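Local coordinates for protein peptidase S15/CocE/NonD (Thaumarchaeota archaeon SCGC AB-539-E09, PDB 4PF1) that probably acts as a serine aminopeptidase of the alpha/beta hydrolase fold, cleaving peptides from their amino-terminal end, at residues D194-M199 with S267-Q272; D189-D194 with G535-D540; Y116-P121 with I253-K258; T166-T171 with K276-H281. All coordinates share one frame; numbering follows the deposited sequence.

Contact 1. Residues D194-M199 with S267-Q272; sequences DDWFHM and SFWQQQ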
# COMPACT_ATOMS: atom_id res chain seq x y z
N ASP A 194 -18.72 22.25 19.61
CA ASP A 194 -18.32 22.19 18.22
C ASP A 194 -16.78 22.31 18.06
O ASP A 194 -16.07 21.39 18.46
CB ASP A 194 -19.10 23.18 17.34
CG ASP A 194 -20.52 22.72 17.00
OD1 ASP A 194 -20.75 21.48 16.93
OD2 ASP A 194 -21.40 23.58 16.80
N ASP A 195 -16.26 23.40 17.46
CA ASP A 195 -14.83 23.50 17.10
C ASP A 195 -13.85 23.95 18.19
O ASP A 195 -12.75 23.41 18.24
CB ASP A 195 -14.66 24.43 15.89
CG ASP A 195 -15.24 23.86 14.62
OD1 ASP A 195 -14.67 22.89 14.09
OD2 ASP A 195 -16.27 24.39 14.17
N TRP A 196 -14.17 25.01 18.95
CA TRP A 196 -13.21 25.63 19.87
C TRP A 196 -13.16 24.96 21.25
O TRP A 196 -12.07 24.77 21.78
CB TRP A 196 -13.46 27.14 20.00
CG TRP A 196 -13.94 27.80 18.73
CD1 TRP A 196 -15.10 28.48 18.55
CD2 TRP A 196 -13.30 27.75 17.44
NE1 TRP A 196 -15.23 28.87 17.23
CE2 TRP A 196 -14.14 28.43 16.53
CE3 TRP A 196 -12.10 27.19 16.96
CZ2 TRP A 196 -13.79 28.61 15.18
CZ3 TRP A 196 -11.78 27.33 15.62
CH2 TRP A 196 -12.63 28.03 14.75
N PHE A 197 -14.33 24.63 21.83
CA PHE A 197 -14.42 23.96 23.14
C PHE A 197 -15.50 22.88 23.13
O PHE A 197 -16.47 22.98 22.37
CB PHE A 197 -14.75 24.97 24.28
CG PHE A 197 -13.88 26.19 24.47
CD1 PHE A 197 -14.05 27.31 23.67
CD2 PHE A 197 -13.03 26.29 25.56
CE1 PHE A 197 -13.29 28.47 23.88
CE2 PHE A 197 -12.27 27.44 25.78
CZ PHE A 197 -12.41 28.52 24.94
N HIS A 198 -15.36 21.88 24.02
CA HIS A 198 -16.37 20.86 24.29
C HIS A 198 -16.67 20.91 25.77
O HIS A 198 -15.85 20.50 26.59
CB HIS A 198 -15.91 19.45 23.86
CG HIS A 198 -16.08 19.18 22.39
ND1 HIS A 198 -16.39 17.92 21.93
CD2 HIS A 198 -15.93 20.01 21.33
CE1 HIS A 198 -16.42 18.02 20.61
NE2 HIS A 198 -16.14 19.25 20.21
N MET A 199 -17.81 21.54 26.13
CA MET A 199 -18.27 21.76 27.51
C MET A 199 -17.15 22.39 28.39
O MET A 199 -16.93 21.97 29.53
CB MET A 199 -18.82 20.45 28.12
CG MET A 199 -20.19 20.07 27.57
SD MET A 199 -20.77 18.43 28.09
CE MET A 199 -19.93 17.38 26.89
N SER A 267 -21.56 35.89 28.09
CA SER A 267 -22.43 36.59 27.13
C SER A 267 -21.91 36.49 25.69
O SER A 267 -22.73 36.40 24.77
CB SER A 267 -22.58 38.05 27.52
OG SER A 267 -21.34 38.74 27.45
N PHE A 268 -20.57 36.49 25.49
CA PHE A 268 -19.94 36.41 24.17
C PHE A 268 -20.33 35.12 23.42
O PHE A 268 -20.60 35.17 22.22
CB PHE A 268 -18.40 36.50 24.30
CG PHE A 268 -17.63 36.29 23.01
CD1 PHE A 268 -17.50 37.32 22.08
CD2 PHE A 268 -17.03 35.07 22.73
CE1 PHE A 268 -16.79 37.12 20.89
CE2 PHE A 268 -16.32 34.87 21.54
CZ PHE A 268 -16.20 35.90 20.63
N TRP A 269 -20.33 33.98 24.13
CA TRP A 269 -20.65 32.68 23.53
C TRP A 269 -22.15 32.40 23.53
O TRP A 269 -22.66 31.81 22.57
CB TRP A 269 -19.90 31.55 24.25
CG TRP A 269 -18.41 31.61 24.10
CD1 TRP A 269 -17.50 31.84 25.09
CD2 TRP A 269 -17.66 31.42 22.89
NE1 TRP A 269 -16.22 31.80 24.57
CE2 TRP A 269 -16.29 31.54 23.22
CE3 TRP A 269 -18.01 31.14 21.56
CZ2 TRP A 269 -15.28 31.40 22.27
CZ3 TRP A 269 -17.00 31.00 20.61
CH2 TRP A 269 -15.65 31.14 20.97
N GLN A 270 -22.87 32.83 24.59
CA GLN A 270 -24.32 32.63 24.71
C GLN A 270 -25.09 33.36 23.58
O GLN A 270 -26.02 32.78 23.02
CB GLN A 270 -24.82 33.09 26.09
CG GLN A 270 -24.38 32.19 27.23
CD GLN A 270 -24.98 32.60 28.55
OE1 GLN A 270 -26.17 32.40 28.80
NE2 GLN A 270 -24.16 33.15 29.44
N GLN A 271 -24.66 34.59 23.23
CA GLN A 271 -25.28 35.41 22.18
C GLN A 271 -24.97 34.89 20.76
O GLN A 271 -25.68 35.26 19.82
CB GLN A 271 -24.81 36.87 22.29
CG GLN A 271 -25.50 37.67 23.38
CD GLN A 271 -24.93 39.06 23.50
OE1 GLN A 271 -24.90 39.84 22.54
NE2 GLN A 271 -24.46 39.41 24.69
N GLN A 272 -23.91 34.08 20.60
CA GLN A 272 -23.50 33.57 19.28
C GLN A 272 -24.01 32.15 18.97
O GLN A 272 -23.88 31.71 17.82
CB GLN A 272 -21.97 33.61 19.15
CG GLN A 272 -21.43 34.99 18.85
CD GLN A 272 -19.94 34.98 18.72
OE1 GLN A 272 -19.39 34.90 17.62
NE2 GLN A 272 -19.25 35.01 19.84

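Contact 2. Residues D189-D194 with G535-D540; sequences DGWMGD and GRYRED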
# COMPACT_ATOMS: atom_id res chain seq x y z
N ASP A 189 -22.35 25.95 18.02
CA ASP A 189 -21.88 26.43 19.31
C ASP A 189 -20.44 25.99 19.51
O ASP A 189 -20.18 24.84 19.87
CB ASP A 189 -22.79 25.96 20.46
CG ASP A 189 -22.70 26.82 21.71
OD1 ASP A 189 -21.57 27.23 22.07
OD2 ASP A 189 -23.74 27.03 22.36
N GLY A 190 -19.52 26.93 19.28
CA GLY A 190 -18.08 26.71 19.38
C GLY A 190 -17.57 26.44 20.78
O GLY A 190 -16.44 25.99 20.94
N TRP A 191 -18.40 26.71 21.80
CA TRP A 191 -18.03 26.49 23.20
C TRP A 191 -18.68 25.22 23.75
O TRP A 191 -18.01 24.44 24.42
CB TRP A 191 -18.44 27.71 24.05
CG TRP A 191 -17.79 27.75 25.41
CD1 TRP A 191 -16.72 28.50 25.78
CD2 TRP A 191 -18.21 27.04 26.59
NE1 TRP A 191 -16.44 28.30 27.11
CE2 TRP A 191 -17.34 27.41 27.63
CE3 TRP A 191 -19.24 26.12 26.86
CZ2 TRP A 191 -17.47 26.90 28.93
CZ3 TRP A 191 -19.35 25.60 28.14
CH2 TRP A 191 -18.48 26.00 29.16
N MET A 192 -20.00 25.04 23.51
CA MET A 192 -20.74 23.89 24.04
C MET A 192 -20.21 22.56 23.52
O MET A 192 -20.00 21.65 24.32
CB MET A 192 -22.25 24.01 23.76
CG MET A 192 -23.00 24.85 24.80
SD MET A 192 -22.81 24.31 26.53
CE MET A 192 -23.56 22.68 26.46
N GLY A 193 -19.97 22.44 22.22
CA GLY A 193 -19.45 21.18 21.69
C GLY A 193 -19.06 21.12 20.23
O GLY A 193 -19.03 20.02 19.66
N ASP A 194 -18.72 22.25 19.61
CA ASP A 194 -18.32 22.19 18.22
C ASP A 194 -16.78 22.31 18.06
O ASP A 194 -16.07 21.39 18.46
CB ASP A 194 -19.10 23.18 17.34
CG ASP A 194 -20.52 22.72 17.00
OD1 ASP A 194 -20.75 21.48 16.93
OD2 ASP A 194 -21.40 23.58 16.80
N GLY A 535 -14.58 20.23 34.50
CA GLY A 535 -15.15 20.22 35.84
C GLY A 535 -15.42 21.55 36.52
O GLY A 535 -16.32 21.63 37.36
N ARG A 536 -14.65 22.60 36.18
CA ARG A 536 -14.83 23.94 36.76
C ARG A 536 -16.22 24.54 36.38
O ARG A 536 -16.67 25.48 37.04
CB ARG A 536 -13.69 24.88 36.33
CG ARG A 536 -13.71 25.23 34.84
CD ARG A 536 -12.36 25.66 34.30
NE ARG A 536 -12.07 27.07 34.56
CZ ARG A 536 -11.19 27.50 35.47
NH1 ARG A 536 -10.98 28.80 35.63
NH2 ARG A 536 -10.51 26.63 36.20
N TYR A 537 -16.90 23.98 35.35
CA TYR A 537 -18.21 24.45 34.89
C TYR A 537 -19.35 23.47 35.30
O TYR A 537 -20.40 23.45 34.66
CB TYR A 537 -18.21 24.67 33.36
CG TYR A 537 -17.05 25.51 32.87
CD1 TYR A 537 -16.95 26.86 33.20
CD2 TYR A 537 -16.05 24.95 32.08
CE1 TYR A 537 -15.86 27.63 32.78
CE2 TYR A 537 -14.97 25.72 31.64
CZ TYR A 537 -14.88 27.05 31.99
OH TYR A 537 -13.80 27.80 31.58
N ARG A 538 -19.14 22.71 36.40
CA ARG A 538 -20.09 21.71 36.91
C ARG A 538 -21.45 22.32 37.33
O ARG A 538 -22.48 21.68 37.13
CB ARG A 538 -19.49 20.96 38.12
CG ARG A 538 -20.28 19.73 38.54
CD ARG A 538 -19.79 19.15 39.86
NE ARG A 538 -20.27 19.91 41.01
CZ ARG A 538 -21.46 19.74 41.59
NH1 ARG A 538 -22.31 18.84 41.10
NH2 ARG A 538 -21.81 20.46 42.64
N GLU A 539 -21.44 23.51 37.93
CA GLU A 539 -22.67 24.12 38.44
C GLU A 539 -23.14 25.29 37.59
O GLU A 539 -24.31 25.65 37.64
CB GLU A 539 -22.48 24.55 39.90
CG GLU A 539 -22.31 23.37 40.83
CD GLU A 539 -22.09 23.74 42.28
OE1 GLU A 539 -23.09 24.02 42.98
OE2 GLU A 539 -20.92 23.72 42.73
N ASP A 540 -22.23 25.87 36.79
CA ASP A 540 -22.54 26.98 35.90
C ASP A 540 -21.55 27.01 34.75
O ASP A 540 -20.34 27.12 34.99
CB ASP A 540 -22.53 28.32 36.67
CG ASP A 540 -23.26 29.47 35.99
OD1 ASP A 540 -23.51 29.38 34.76
OD2 ASP A 540 -23.56 30.47 36.68

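Contact 3. Residues Y116-P121 with I253-K258; sequences YMMNKP and IGFWKK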
# COMPACT_ATOMS: atom_id res chain seq x y z
N TYR A 116 -12.31 41.27 8.54
CA TYR A 116 -12.73 39.91 8.81
C TYR A 116 -12.92 39.66 10.30
O TYR A 116 -11.98 39.80 11.09
CB TYR A 116 -11.75 38.89 8.20
CG TYR A 116 -12.14 37.45 8.48
CD1 TYR A 116 -13.31 36.91 7.94
CD2 TYR A 116 -11.38 36.66 9.33
CE1 TYR A 116 -13.70 35.60 8.23
CE2 TYR A 116 -11.76 35.35 9.63
CZ TYR A 116 -12.91 34.82 9.07
OH TYR A 116 -13.29 33.53 9.35
N MET A 117 -14.14 39.26 10.66
CA MET A 117 -14.52 38.88 12.02
C MET A 117 -14.90 37.41 12.00
O MET A 117 -15.83 37.04 11.27
CB MET A 117 -15.69 39.74 12.52
CG MET A 117 -15.28 41.12 13.01
SD MET A 117 -16.71 42.17 13.40
CE MET A 117 -17.18 41.49 14.99
N MET A 118 -14.14 36.56 12.73
CA MET A 118 -14.36 35.11 12.81
C MET A 118 -15.83 34.82 13.11
O MET A 118 -16.34 35.27 14.13
CB MET A 118 -13.45 34.49 13.90
CG MET A 118 -13.68 32.99 14.13
SD MET A 118 -13.01 31.93 12.83
CE MET A 118 -11.23 32.18 13.08
N ASN A 119 -16.52 34.10 12.18
CA ASN A 119 -17.95 33.76 12.29
C ASN A 119 -18.76 35.00 12.68
O ASN A 119 -19.47 34.99 13.69
CB ASN A 119 -18.18 32.62 13.31
CG ASN A 119 -17.50 31.33 12.96
OD1 ASN A 119 -16.49 30.96 13.56
ND2 ASN A 119 -18.06 30.59 12.00
N LYS A 120 -18.57 36.11 11.92
CA LYS A 120 -19.20 37.41 12.18
C LYS A 120 -20.67 37.24 12.59
O LYS A 120 -21.46 36.68 11.82
CB LYS A 120 -19.08 38.33 10.95
CG LYS A 120 -19.29 39.80 11.28
CD LYS A 120 -19.35 40.63 10.04
CE LYS A 120 -19.39 42.10 10.36
NZ LYS A 120 -19.49 42.94 9.13
N PRO A 121 -21.03 37.64 13.83
CA PRO A 121 -22.43 37.48 14.27
C PRO A 121 -23.34 38.56 13.68
O PRO A 121 -22.86 39.48 13.03
CB PRO A 121 -22.33 37.60 15.79
CG PRO A 121 -21.15 38.47 16.03
CD PRO A 121 -20.20 38.30 14.87
N ILE A 253 -3.70 38.64 16.78
CA ILE A 253 -4.75 37.89 16.06
C ILE A 253 -6.05 37.96 16.89
O ILE A 253 -6.08 37.53 18.05
CB ILE A 253 -4.28 36.44 15.74
CG1 ILE A 253 -3.23 36.46 14.59
CG2 ILE A 253 -5.47 35.53 15.37
CD1 ILE A 253 -2.24 35.34 14.61
N GLY A 254 -7.08 38.57 16.30
CA GLY A 254 -8.37 38.85 16.92
C GLY A 254 -9.11 37.72 17.59
O GLY A 254 -9.62 37.89 18.70
N PHE A 255 -9.23 36.55 16.91
CA PHE A 255 -9.97 35.42 17.48
C PHE A 255 -9.26 34.82 18.69
O PHE A 255 -9.95 34.36 19.60
CB PHE A 255 -10.29 34.34 16.44
CG PHE A 255 -11.31 33.33 16.92
CD1 PHE A 255 -12.53 33.74 17.45
CD2 PHE A 255 -11.04 31.97 16.86
CE1 PHE A 255 -13.46 32.81 17.90
CE2 PHE A 255 -11.98 31.03 17.31
CZ PHE A 255 -13.18 31.46 17.83
N TRP A 256 -7.91 34.85 18.74
CA TRP A 256 -7.17 34.37 19.92
C TRP A 256 -7.46 35.28 21.12
O TRP A 256 -7.66 34.78 22.23
CB TRP A 256 -5.65 34.27 19.66
CG TRP A 256 -4.83 34.12 20.92
CD1 TRP A 256 -3.91 35.00 21.40
CD2 TRP A 256 -4.97 33.09 21.92
NE1 TRP A 256 -3.42 34.56 22.61
CE2 TRP A 256 -4.06 33.40 22.96
CE3 TRP A 256 -5.77 31.94 22.03
CZ2 TRP A 256 -3.91 32.57 24.08
CZ3 TRP A 256 -5.61 31.12 23.14
CH2 TRP A 256 -4.69 31.45 24.15
N LYS A 257 -7.51 36.61 20.89
CA LYS A 257 -7.83 37.61 21.92
C LYS A 257 -9.22 37.32 22.49
O LYS A 257 -9.40 37.39 23.70
CB LYS A 257 -7.76 39.03 21.34
CG LYS A 257 -6.36 39.45 20.89
CD LYS A 257 -6.36 40.83 20.23
CE LYS A 257 -6.04 41.95 21.20
NZ LYS A 257 -4.61 41.95 21.61
N LYS A 258 -10.18 36.92 21.63
CA LYS A 258 -11.54 36.55 22.02
C LYS A 258 -11.55 35.24 22.84
O LYS A 258 -12.23 35.16 23.86
CB LYS A 258 -12.45 36.40 20.79
CG LYS A 258 -12.75 37.72 20.08
CD LYS A 258 -13.37 37.48 18.71
CE LYS A 258 -13.62 38.77 17.97
NZ LYS A 258 -14.04 38.52 16.56

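Contact 4. Residues T166-T171 with K276-H281; sequences TTLMCT and KMLAQH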
# COMPACT_ATOMS: atom_id res chain seq x y z
N THR A 166 -22.61 29.94 7.32
CA THR A 166 -23.03 31.01 6.40
C THR A 166 -24.38 30.66 5.77
O THR A 166 -25.18 31.56 5.54
CB THR A 166 -21.96 31.32 5.35
OG1 THR A 166 -21.73 30.17 4.55
CG2 THR A 166 -20.66 31.83 5.96
N THR A 167 -24.64 29.35 5.53
CA THR A 167 -25.91 28.84 4.98
C THR A 167 -27.06 29.17 5.96
O THR A 167 -28.12 29.61 5.53
CB THR A 167 -25.79 27.32 4.70
OG1 THR A 167 -24.88 27.11 3.62
CG2 THR A 167 -27.13 26.67 4.36
N LEU A 168 -26.82 28.97 7.28
CA LEU A 168 -27.80 29.29 8.32
C LEU A 168 -28.10 30.79 8.37
O LEU A 168 -29.24 31.18 8.60
CB LEU A 168 -27.31 28.81 9.70
CG LEU A 168 -27.18 27.30 9.92
CD1 LEU A 168 -26.43 27.02 11.20
CD2 LEU A 168 -28.54 26.61 9.92
N MET A 169 -27.06 31.62 8.14
CA MET A 169 -27.20 33.08 8.15
C MET A 169 -28.05 33.60 6.96
O MET A 169 -28.58 34.70 7.04
CB MET A 169 -25.82 33.76 8.17
CG MET A 169 -25.14 33.71 9.53
SD MET A 169 -25.97 34.74 10.77
CE MET A 169 -24.93 34.49 12.14
N CYS A 170 -28.21 32.77 5.89
CA CYS A 170 -29.03 33.11 4.72
C CYS A 170 -30.53 33.15 5.10
O CYS A 170 -31.31 33.83 4.44
CB CYS A 170 -28.79 32.13 3.58
SG CYS A 170 -27.09 32.10 2.96
N THR A 171 -30.91 32.40 6.15
CA THR A 171 -32.30 32.25 6.61
C THR A 171 -32.76 33.40 7.52
O THR A 171 -33.95 33.47 7.85
CB THR A 171 -32.50 30.88 7.30
OG1 THR A 171 -31.88 30.89 8.59
CG2 THR A 171 -31.98 29.72 6.47
N LYS A 276 -29.81 28.84 19.61
CA LYS A 276 -30.53 29.80 20.45
C LYS A 276 -30.94 31.03 19.63
O LYS A 276 -32.06 31.52 19.79
CB LYS A 276 -29.67 30.20 21.67
CG LYS A 276 -29.48 29.05 22.66
CD LYS A 276 -28.40 29.36 23.70
CE LYS A 276 -28.20 28.22 24.68
NZ LYS A 276 -27.50 27.06 24.07
N MET A 277 -30.06 31.49 18.71
CA MET A 277 -30.31 32.63 17.83
C MET A 277 -31.46 32.33 16.83
O MET A 277 -32.41 33.10 16.76
CB MET A 277 -29.01 33.03 17.08
CG MET A 277 -29.10 34.36 16.34
SD MET A 277 -29.77 34.21 14.66
CE MET A 277 -28.32 33.66 13.78
N LEU A 278 -31.36 31.21 16.07
CA LEU A 278 -32.38 30.81 15.08
C LEU A 278 -33.76 30.55 15.72
O LEU A 278 -34.78 30.72 15.06
CB LEU A 278 -31.94 29.57 14.28
CG LEU A 278 -30.93 29.83 13.15
CD1 LEU A 278 -30.12 28.59 12.86
CD2 LEU A 278 -31.63 30.28 11.89
N ALA A 279 -33.78 30.14 17.01
CA ALA A 279 -35.01 29.88 17.76
C ALA A 279 -35.78 31.18 18.01
O ALA A 279 -37.01 31.15 18.08
CB ALA A 279 -34.70 29.20 19.07
N GLN A 280 -35.06 32.32 18.11
CA GLN A 280 -35.64 33.65 18.35
C GLN A 280 -36.04 34.36 17.04
O GLN A 280 -36.53 35.49 17.08
CB GLN A 280 -34.64 34.53 19.14
CG GLN A 280 -34.41 34.08 20.58
CD GLN A 280 -33.24 34.79 21.22
OE1 GLN A 280 -32.12 34.79 20.70
NE2 GLN A 280 -33.47 35.38 22.38
N HIS A 281 -35.83 33.71 15.88
CA HIS A 281 -36.16 34.28 14.58
C HIS A 281 -37.21 33.42 13.84
O HIS A 281 -37.29 32.22 14.09
CB HIS A 281 -34.90 34.42 13.72
CG HIS A 281 -34.04 35.57 14.11
ND1 HIS A 281 -34.22 36.83 13.56
CD2 HIS A 281 -33.04 35.64 15.02
CE1 HIS A 281 -33.32 37.61 14.13
NE2 HIS A 281 -32.58 36.93 15.01

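Contact 1. Residues D194-M199 with S267-Q272
Trp-196, Phe-197 and Trp-269 all carry CG anti to the backbone carbonyl carbon, and in Trp-196 this first torsion is twisted off the staggered position to -34°; with these rotations two consecutive residues of 194-199 both reach the single indole of Trp-269. They use different atoms of its six-membered ring. Trp-196 comes with CD1, on the pyrrole side of its own indole, 3.6 Å from Trp-269 CH2 and slightly farther from CZ3. The two tryptophans meet rim to rim with their planes at 39°, neither lying over the other. Phe-197 brings CE1 to 3.9 Å from Trp-269 CZ2, and here the pair is an offset edge-to-face one, the phenyl edge turned toward the indole face at 74°. This aromatic cluster belongs to the long insertion between strands 178-184 and 287-292 of the alpha/beta hydrolase sheet. It joins the short strand 197-198 to helix 267-270, and Leu-259 of helix 254-261 touches all three side chains. Large flat side chains suit such a place, since two rings meeting midway can span backbones whose nearest CA atoms, those of Phe-197 and Trp-269, are 10.7 Å apart. The indole N-H of Trp-269 is satisfied by the carbonyl of His-262, which ties down its rotation, and Phe-268 CD2 sits over one of its faces. Phe-268 is itself covered by the amide of Gln-272, whose NE2 gives an almost straight hydrogen bond of 2.7 Å to Phe-268 O. A glycerol molecule, probably from the crystallisation liquor, lies about 4 Å from the side chain of Trp-269.

Contact 2. Residues D189-D194 with G535-D540
Trp-191 and Tyr-537 point at each other from two irregular loops, the first folded as an Asx turn and the second leaving a short 3-10 turn in which Arg-538 N bonds Gly-535 O at 3.2 Å. The Trp-191 ring enters with the outer edge of its benzo half: CZ2 lies 3.9 Å from Tyr-537 CE2, and CH2 is equally near Tyr-537 CD2. This is an edge-to-face pair, the indole edge directed at the phenol face with planes at 72° and ring centroids 5.1 Å apart. Trp-191 has CG anti to its own N (chi1 -165°), which carries the indole toward the 535-540 loop. The indole NE1-H is bonded to the carbonyl of Pro-263, so the ring has little liberty to spin. Asp-189 OD1 accepts from two backbone amides, Trp-191 N at 3.2 Å through the anti lone pair and Met-192 N from above the carboxylate plane. Tyr-537 is clasped on both sides, with Trp-191 CZ2 over one face and Arg-536 CG over the opposite one, while the guanidinium of Arg-536 goes on to a salt bridge with Asp-500. A serine in place of Tyr-537 would probably leave the indole edge without its aromatic face and open a gap between Trp-191 and the Arg-536 chain. The two loops belong to the S15 catalytic region and the C-terminal non-catalytic domain. Their meeting rests on ring hydrogens facing a pi cloud, an apolar and weakly electrostatic attraction; the indole is set by Pro-263 and the Asx turn, the phenol by its sandwich between Trp-191 and Arg-536.

Contact 3. Residues Y116-P121 with I253-K258
Met-118, on the loop that precedes helix 133-147, faces Phe-255 and Lys-258 across the first turn of helix 254-261. Ile-253 takes the N-cap position of that helix, and Gly-254 follows, its backbone hydrogen-bonded to the second subunit. Phe-255, which also meets Trp-196 edge-to-face, offers one ring face to the methionine: Met-118 CG stands over its centre, 3.6 Å from the centroid and 12° off the normal, a CH-pi contact. Because the Met-118 chain bends at chi2 and chi3, SD also stays above the ring, in a Met-aromatic contact 4.6 Å from the centroid, and CE comes back to 3.8 Å from Phe-255 CD2. An alanine at Phe-255 is likely to strip Met-118 of the surface it curls over and to take the edge-to-face partner from Trp-196. One turn on, Lys-258 runs out extended beyond CB, and its NZ ends 4.3 Å from Met-118 N. Both donors find one acceptor group, Asp-18 of the second subunit: OD1 forms a salt bridge with Lys-258 NZ and OD2 accepts from Met-118 N. The buried lysine charge is thereby probably balanced by a carboxylate from another chain, coupling this loop-helix contact to the assembly.

Contact 4. Residues T166-T171 with K276-H281
Leu-278 packs against Leu-168 and Thr-171 where two helices of the alpha/beta hydrolase fold lie beside each other: helix 162-169, which follows the central strand 154-160, and helix 274-279, which leads toward strand 287-292. Followed outward, Leu-278 starts with a CB that points toward the partner helix but makes no close approach itself. CG, anti to the carbonyl carbon (chi1 -79°), divides the chain into two methyls that find different neighbours. CD1 meets Leu-168 CD2 at 3.9 Å, the two leucines crossing at about a right angle. CD2 presses on the hydroxyl of Thr-171, with OG1 only 3.4 Å away. That oxygen can lie against a methyl because its hydrogen is spent elsewhere: Thr-171 OG1 donates to Leu-168 O at 2.7 Å, in the carbonyl plane. The same carbonyl also accepts from Thr-171 N at 3.2 Å, so both donors of one residue grip the oxygen. A threonine serves well here, as its hydroxyl folds back on its own chain and the buried polar atom is satisfied locally. Leu-305 of helix 301-309 touches both leucines and extends the apolar layer, which suits leucine, whose two methyls can meet different neighbours and carry no polar group to satisfy. To one flank, two flexible methionines complete the contact. Met-169 leaves its backbone pointing away from the partner, but its bend at chi2 (-69°) returns the end of the chain, and the terminal methyls of Met-169 and Met-277 meet CE to CE at 3.9 Å, with Met-277 CE also 4.0 Å from Met-169 SD.

In the fold
From the N terminus, the first partners appear in the order 116-121, 166-171, 189-194 and 194-199, the last two sharing Asp-194. Contact 3 closes first, at 253-258, then contact 1 at 267-272 and contact 4 at 276-281; contact 2 waits until 535-540. Contact 1 is therefore nested within the loops of both contact 4 and contact 2, whereas contact 3 crosses the other three and contacts 2 and 4 cross each other. Helices 254-261, 267-270 and 274-279 follow one another, carrying contacts 3, 1 and 4 through the insertion. Contact 3 ties it to the loop between strand 100-105 and helix 133-147, contact 4 to helix 162-169, and contact 2 bridges to the C-terminal domain.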